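Local coordinates for protein dihydroorotase (Campylobacter jejuni subsp. jejuni, PDB 3PNU) that probably catalyses the reversible, zinc-dependent cyclization of N-carbamoyl-L-aspartate to dihydroorotate in pyrimidine biosynthesis, at residues L142-H155 with L176-H189. Sequence-based numbering, arbitrary orientation.
With ZN (zinc ion), chain C.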
loop_
_atom_site.group_PDB
_atom_site.type_symbol
_atom_site.label_atom_id
_atom_site.label_comp_id
_atom_site.label_asym_id
_atom_site.label_seq_id
_atom_site.Cartn_x
_atom_site.Cartn_y
_atom_site.Cartn_z
ATOM N N LEU A 142 11.623 5.902 -33.008
ATOM C CA LEU A 142 11.612 7.208 -32.340
ATOM C C LEU A 142 12.081 8.348 -33.244
ATOM O O LEU A 142 11.658 9.509 -33.065
ATOM C CB LEU A 142 12.414 7.171 -31.032
ATOM C CG LEU A 142 11.893 6.187 -29.972
ATOM C CD1 LEU A 142 12.718 6.312 -28.708
ATOM C CD2 LEU A 142 10.444 6.412 -29.672
ATOM N N GLU A 143 12.948 8.032 -34.208
ATOM C CA GLU A 143 13.415 9.042 -35.155
ATOM C C GLU A 143 12.325 9.406 -36.144
ATOM O O GLU A 143 12.170 10.564 -36.483
ATOM C CB GLU A 143 14.687 8.608 -35.876
ATOM C CG GLU A 143 15.920 8.709 -34.990
ATOM C CD GLU A 143 17.228 8.428 -35.735
ATOM O OE1 GLU A 143 17.186 7.840 -36.854
ATOM O OE2 GLU A 143 18.300 8.794 -35.192
ATOM N N ALA A 144 11.578 8.416 -36.607
ATOM C CA ALA A 144 10.466 8.665 -37.515
ATOM C C ALA A 144 9.437 9.502 -36.754
ATOM O O ALA A 144 8.919 10.501 -37.284
ATOM C CB ALA A 144 9.854 7.373 -37.991
ATOM N N MET A 145 9.159 9.120 -35.501
ATOM C CA MET A 145 8.193 9.862 -34.684
ATOM C C MET A 145 8.630 11.287 -34.532
ATOM O O MET A 145 7.812 12.208 -34.563
ATOM C CB MET A 145 8.007 9.236 -33.311
ATOM C CG MET A 145 7.212 7.950 -33.345
ATOM S SD MET A 145 6.919 7.239 -31.721
ATOM C CE MET A 145 5.969 8.520 -30.894
ATOM N N SER A 146 9.933 11.460 -34.378
ATOM C CA SER A 146 10.516 12.767 -34.211
ATOM C C SER A 146 10.303 13.566 -35.509
ATOM O O SER A 146 9.748 14.666 -35.487
ATOM C CB SER A 146 11.999 12.619 -33.835
ATOM O OG SER A 146 12.558 13.844 -33.393
ATOM N N ASP A 147 10.712 12.987 -36.638
ATOM C CA ASP A 147 10.576 13.640 -37.951
ATOM C C ASP A 147 9.114 13.998 -38.249
ATOM O O ASP A 147 8.830 15.122 -38.690
ATOM C CB ASP A 147 11.128 12.731 -39.070
ATOM C CG ASP A 147 12.650 12.486 -38.948
ATOM O OD1 ASP A 147 13.327 13.253 -38.228
ATOM O OD2 ASP A 147 13.161 11.531 -39.581
ATOM N N LEU A 148 8.205 13.051 -37.980
ATOM C CA LEU A 148 6.769 13.215 -38.231
ATOM C C LEU A 148 6.010 13.995 -37.130
ATOM O O LEU A 148 4.769 14.084 -37.146
ATOM C CB LEU A 148 6.119 11.840 -38.416
ATOM C CG LEU A 148 6.660 10.973 -39.562
ATOM C CD1 LEU A 148 5.976 9.593 -39.566
ATOM C CD2 LEU A 148 6.469 11.678 -40.900
ATOM N N ASN A 149 6.747 14.537 -36.166
ATOM C CA ASN A 149 6.149 15.315 -35.097
ATOM C C ASN A 149 5.072 14.533 -34.323
ATOM O O ASN A 149 4.067 15.096 -33.907
ATOM C CB ASN A 149 5.581 16.618 -35.689
ATOM C CG ASN A 149 5.211 17.639 -34.632
ATOM O OD1 ASN A 149 5.853 17.733 -33.584
ATOM N ND2 ASN A 149 4.185 18.430 -34.913
ATOM N N ILE A 150 5.278 13.226 -34.155
ATOM C CA ILE A 150 4.362 12.392 -33.366
ATOM C C ILE A 150 4.979 12.319 -31.965
ATOM O O ILE A 150 6.178 12.114 -31.833
ATOM C CB ILE A 150 4.236 10.968 -33.913
ATOM C CG1 ILE A 150 3.905 10.988 -35.401
ATOM C CG2 ILE A 150 3.162 10.167 -33.125
ATOM C CD1 ILE A 150 3.820 9.598 -36.022
ATOM N N PRO A 151 4.172 12.523 -30.918
ATOM C CA PRO A 151 4.684 12.490 -29.541
ATOM C C PRO A 151 4.680 11.106 -28.899
ATOM O O PRO A 151 3.825 10.295 -29.225
ATOM C CB PRO A 151 3.694 13.380 -28.798
ATOM C CG PRO A 151 2.398 13.195 -29.555
ATOM C CD PRO A 151 2.787 13.030 -30.987
ATOM N N LEU A 152 5.633 10.857 -27.997
ATOM C CA LEU A 152 5.733 9.594 -27.258
ATOM C C LEU A 152 5.194 9.851 -25.845
ATOM O O LEU A 152 5.743 10.692 -25.103
ATOM C CB LEU A 152 7.183 9.096 -27.190
ATOM C CG LEU A 152 7.445 7.731 -26.506
ATOM C CD1 LEU A 152 6.926 6.549 -27.333
ATOM C CD2 LEU A 152 8.903 7.528 -26.211
ATOM N N LEU A 153 4.093 9.169 -25.517
ATOM C CA LEU A 153 3.445 9.245 -24.232
ATOM C C LEU A 153 3.957 8.001 -23.503
ATOM O O LEU A 153 3.932 6.904 -24.063
ATOM C CB LEU A 153 1.912 9.184 -24.397
ATOM C CG LEU A 153 1.320 9.987 -25.570
ATOM C CD1 LEU A 153 -0.208 9.844 -25.589
ATOM C CD2 LEU A 153 1.747 11.478 -25.564
ATOM N N VAL A 154 4.408 8.145 -22.265
ATOM C CA VAL A 154 5.007 7.017 -21.568
ATOM C C VAL A 154 4.479 6.799 -20.176
ATOM O O VAL A 154 4.267 7.741 -19.444
ATOM C CB VAL A 154 6.535 7.306 -21.445
ATOM C CG1 VAL A 154 7.286 6.210 -20.684
ATOM C CG2 VAL A 154 7.130 7.526 -22.843
ATOM N N HIS A 155 4.238 5.542 -19.816
ATOM C CA HIS A 155 3.871 5.190 -18.445
ATOM C C HIS A 155 5.246 4.928 -17.820
ATOM O O HIS A 155 5.832 3.864 -18.010
ATOM C CB HIS A 155 2.987 3.943 -18.413
ATOM C CG HIS A 155 2.621 3.509 -17.026
ATOM N ND1 HIS A 155 1.333 3.558 -16.540
ATOM C CD2 HIS A 155 3.389 3.071 -16.000
ATOM C CE1 HIS A 155 1.314 3.136 -15.289
ATOM N NE2 HIS A 155 2.551 2.840 -14.934
ATOM N N LEU A 176 16.394 8.978 -23.215
ATOM C CA LEU A 176 15.565 9.147 -24.379
ATOM C C LEU A 176 15.550 10.609 -24.800
ATOM O O LEU A 176 15.525 10.911 -25.981
ATOM C CB LEU A 176 14.151 8.680 -24.112
ATOM C CG LEU A 176 13.990 7.188 -23.884
ATOM C CD1 LEU A 176 12.542 6.847 -23.639
ATOM C CD2 LEU A 176 14.520 6.407 -25.079
ATOM N N ALA A 177 15.565 11.522 -23.830
ATOM C CA ALA A 177 15.537 12.956 -24.155
ATOM C C ALA A 177 16.825 13.404 -24.826
ATOM O O ALA A 177 16.794 14.195 -25.776
ATOM C CB ALA A 177 15.306 13.768 -22.935
ATOM N N LYS A 178 17.952 12.917 -24.321
ATOM C CA LYS A 178 19.256 13.288 -24.861
ATOM C C LYS A 178 19.489 12.681 -26.246
ATOM O O LYS A 178 20.017 13.341 -27.128
ATOM C CB LYS A 178 20.367 12.881 -23.894
ATOM C CG LYS A 178 20.288 13.626 -22.578
ATOM C CD LYS A 178 21.519 13.441 -21.687
ATOM C CE LYS A 178 21.666 12.048 -21.150
ATOM N NZ LYS A 178 22.877 11.975 -20.267
ATOM N N HIS A 179 19.081 11.428 -26.424
ATOM C CA HIS A 179 19.248 10.734 -27.678
ATOM C C HIS A 179 18.222 11.137 -28.721
ATOM O O HIS A 179 18.471 10.967 -29.896
ATOM C CB HIS A 179 19.177 9.223 -27.484
ATOM C CG HIS A 179 20.443 8.603 -26.977
ATOM N ND1 HIS A 179 20.711 8.423 -25.635
ATOM C CD2 HIS A 179 21.509 8.093 -27.640
ATOM C CE1 HIS A 179 21.889 7.840 -25.491
ATOM N NE2 HIS A 179 22.393 7.629 -26.692
ATOM N N PHE A 180 17.073 11.662 -28.314
ATOM C CA PHE A 180 16.034 12.043 -29.275
ATOM C C PHE A 180 15.532 13.431 -28.918
ATOM O O PHE A 180 14.389 13.594 -28.530
ATOM C CB PHE A 180 14.914 11.011 -29.259
ATOM C CG PHE A 180 15.382 9.610 -29.587
ATOM C CD1 PHE A 180 15.574 9.213 -30.903
ATOM C CD2 PHE A 180 15.636 8.694 -28.586
ATOM C CE1 PHE A 180 16.010 7.935 -31.200
ATOM C CE2 PHE A 180 16.059 7.428 -28.881
ATOM C CZ PHE A 180 16.250 7.044 -30.187
ATOM N N PRO A 181 16.386 14.442 -29.088
ATOM C CA PRO A 181 16.094 15.790 -28.641
ATOM C C PRO A 181 14.989 16.543 -29.350
ATOM O O PRO A 181 14.554 17.570 -28.835
ATOM C CB PRO A 181 17.438 16.519 -28.792
ATOM C CG PRO A 181 18.176 15.751 -29.851
ATOM C CD PRO A 181 17.658 14.350 -29.836
ATOM N N ARG A 182 14.533 16.057 -30.498
ATOM C CA ARG A 182 13.446 16.715 -31.211
ATOM C C ARG A 182 12.145 15.955 -31.014
ATOM O O ARG A 182 11.126 16.311 -31.590
ATOM C CB ARG A 182 13.769 16.844 -32.705
ATOM C CG ARG A 182 15.065 17.619 -32.981
ATOM C CD ARG A 182 15.411 17.650 -34.469
ATOM N NE ARG A 182 15.368 16.318 -35.082
ATOM C CZ ARG A 182 16.338 15.401 -35.026
ATOM N NH1 ARG A 182 17.467 15.628 -34.352
ATOM N NH2 ARG A 182 16.160 14.229 -35.638
ATOM N N LEU A 183 12.183 14.898 -30.211
ATOM C CA LEU A 183 10.984 14.114 -29.923
ATOM C C LEU A 183 10.254 14.708 -28.707
ATOM O O LEU A 183 10.885 15.065 -27.717
ATOM C CB LEU A 183 11.383 12.682 -29.603
ATOM C CG LEU A 183 10.303 11.633 -29.310
ATOM C CD1 LEU A 183 9.371 11.382 -30.515
ATOM C CD2 LEU A 183 10.954 10.340 -28.911
ATOM N N LYS A 184 8.938 14.836 -28.779
ATOM C CA LYS A 184 8.188 15.267 -27.620
ATOM C C LYS A 184 7.943 14.017 -26.804
ATOM O O LYS A 184 7.400 13.023 -27.307
ATOM C CB LYS A 184 6.863 15.929 -27.988
ATOM C CG LYS A 184 7.037 17.314 -28.531
ATOM C CD LYS A 184 5.694 17.918 -28.925
ATOM C CE LYS A 184 5.911 19.221 -29.638
ATOM N NZ LYS A 184 4.727 19.563 -30.442
ATOM N N ILE A 185 8.364 14.065 -25.549
ATOM C CA ILE A 185 8.228 12.946 -24.655
ATOM C C ILE A 185 7.375 13.397 -23.486
ATOM O O ILE A 185 7.779 14.273 -22.711
ATOM C CB ILE A 185 9.602 12.462 -24.155
ATOM C CG1 ILE A 185 10.511 12.101 -25.341
ATOM C CG2 ILE A 185 9.441 11.285 -23.236
ATOM C CD1 ILE A 185 11.950 11.705 -24.967
ATOM N N VAL A 186 6.191 12.810 -23.365
ATOM C CA VAL A 186 5.284 13.178 -22.285
ATOM C C VAL A 186 5.325 12.136 -21.178
ATOM O O VAL A 186 4.974 10.976 -21.383
ATOM C CB VAL A 186 3.832 13.367 -22.784
ATOM C CG1 VAL A 186 2.933 13.894 -21.652
ATOM C CG2 VAL A 186 3.819 14.327 -23.952
ATOM N N MET A 187 5.804 12.569 -20.013
ATOM C CA MET A 187 5.861 11.736 -18.829
ATOM C C MET A 187 4.434 11.706 -18.264
ATOM O O MET A 187 4.007 12.649 -17.598
ATOM C CB MET A 187 6.833 12.352 -17.808
ATOM C CG MET A 187 8.260 12.547 -18.345
ATOM S SD MET A 187 9.467 13.107 -17.124
ATOM C CE MET A 187 8.763 14.672 -16.635
ATOM N N GLU A 188 3.683 10.648 -18.553
ATOM C CA GLU A 188 2.296 10.553 -18.070
ATOM C C GLU A 188 2.174 10.406 -16.583
ATOM O O GLU A 188 3.087 9.907 -15.915
ATOM C CB GLU A 188 1.569 9.392 -18.739
ATOM C CG GLU A 188 1.388 9.589 -20.234
ATOM C CD GLU A 188 0.502 10.796 -20.574
ATOM O OE1 GLU A 188 -0.340 11.234 -19.728
ATOM O OE2 GLU A 188 0.652 11.292 -21.704
ATOM N N HIS A 189 1.012 10.824 -16.069
ATOM C CA HIS A 189 0.699 10.802 -14.633
ATOM C C HIS A 189 1.914 10.808 -13.705
ATOM O O HIS A 189 2.198 9.827 -13.027
ATOM C CB HIS A 189 -0.208 9.637 -14.284
ATOM C CG HIS A 189 0.196 8.337 -14.897
ATOM N ND1 HIS A 189 1.443 7.786 -14.722
ATOM C CD2 HIS A 189 -0.507 7.453 -15.648
ATOM C CE1 HIS A 189 1.507 6.636 -15.375
ATOM N NE2 HIS A 189 0.332 6.404 -15.929
HETATM ZN ZN ZN C . -0.314 4.750 -16.940
HETATM O O HOH W 1 14.570 13.841 -31.821
HETATM O O HOH W 2 9.164 15.960 -33.130
HETATM O O HOH W 3 13.335 14.847 -36.004
HETATM O O HOH W 4 7.449 14.260 -31.069
HETATM O O HOH W 5 -2.061 4.803 -15.923
#
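H155 and H189 meet at a zinc ion at the C-terminal side of two neighbouring parallel strands, joined in a beta-alpha-beta unit of a TIM barrel, a worked example of how amidohydrolases gather metal ligands at that side of the barrel. H155 ND1 and H189 NE2 both bind the metal, at 2.1 and 2.0 Å, and carboxylated K116 and a water also belong to the site. The rings form an offset edge-to-face pair, planes 77° apart, with H189 CE1 over the rim of the H155 face. H155 NE2 is held by E157, which helps fix that ring's rotation. Behind the metal, strands 152-154 and 185-187 pair through backbone hydrogen bonds, straight at V186 N to L152 O (2.8 Å) and more bent at E188 N to V154 O. L153 and V186 lie side by side, CD2 against CG2; E188 bends back so that OE2 nears L153 CB, while OE1 is hydrogen-bonded to H34 and T208. At the helical end, L142 crosses the F180 ring at about a right angle, CB over its face (3.8 Å from the centroid) in a CH-pi contact and CD1 near CE2. L183 sets CD1 against both M145 CB and I150 O. Beside it, one water joins S146 OG, D147 OD1 and R182 NE, the last at 2.7 Å.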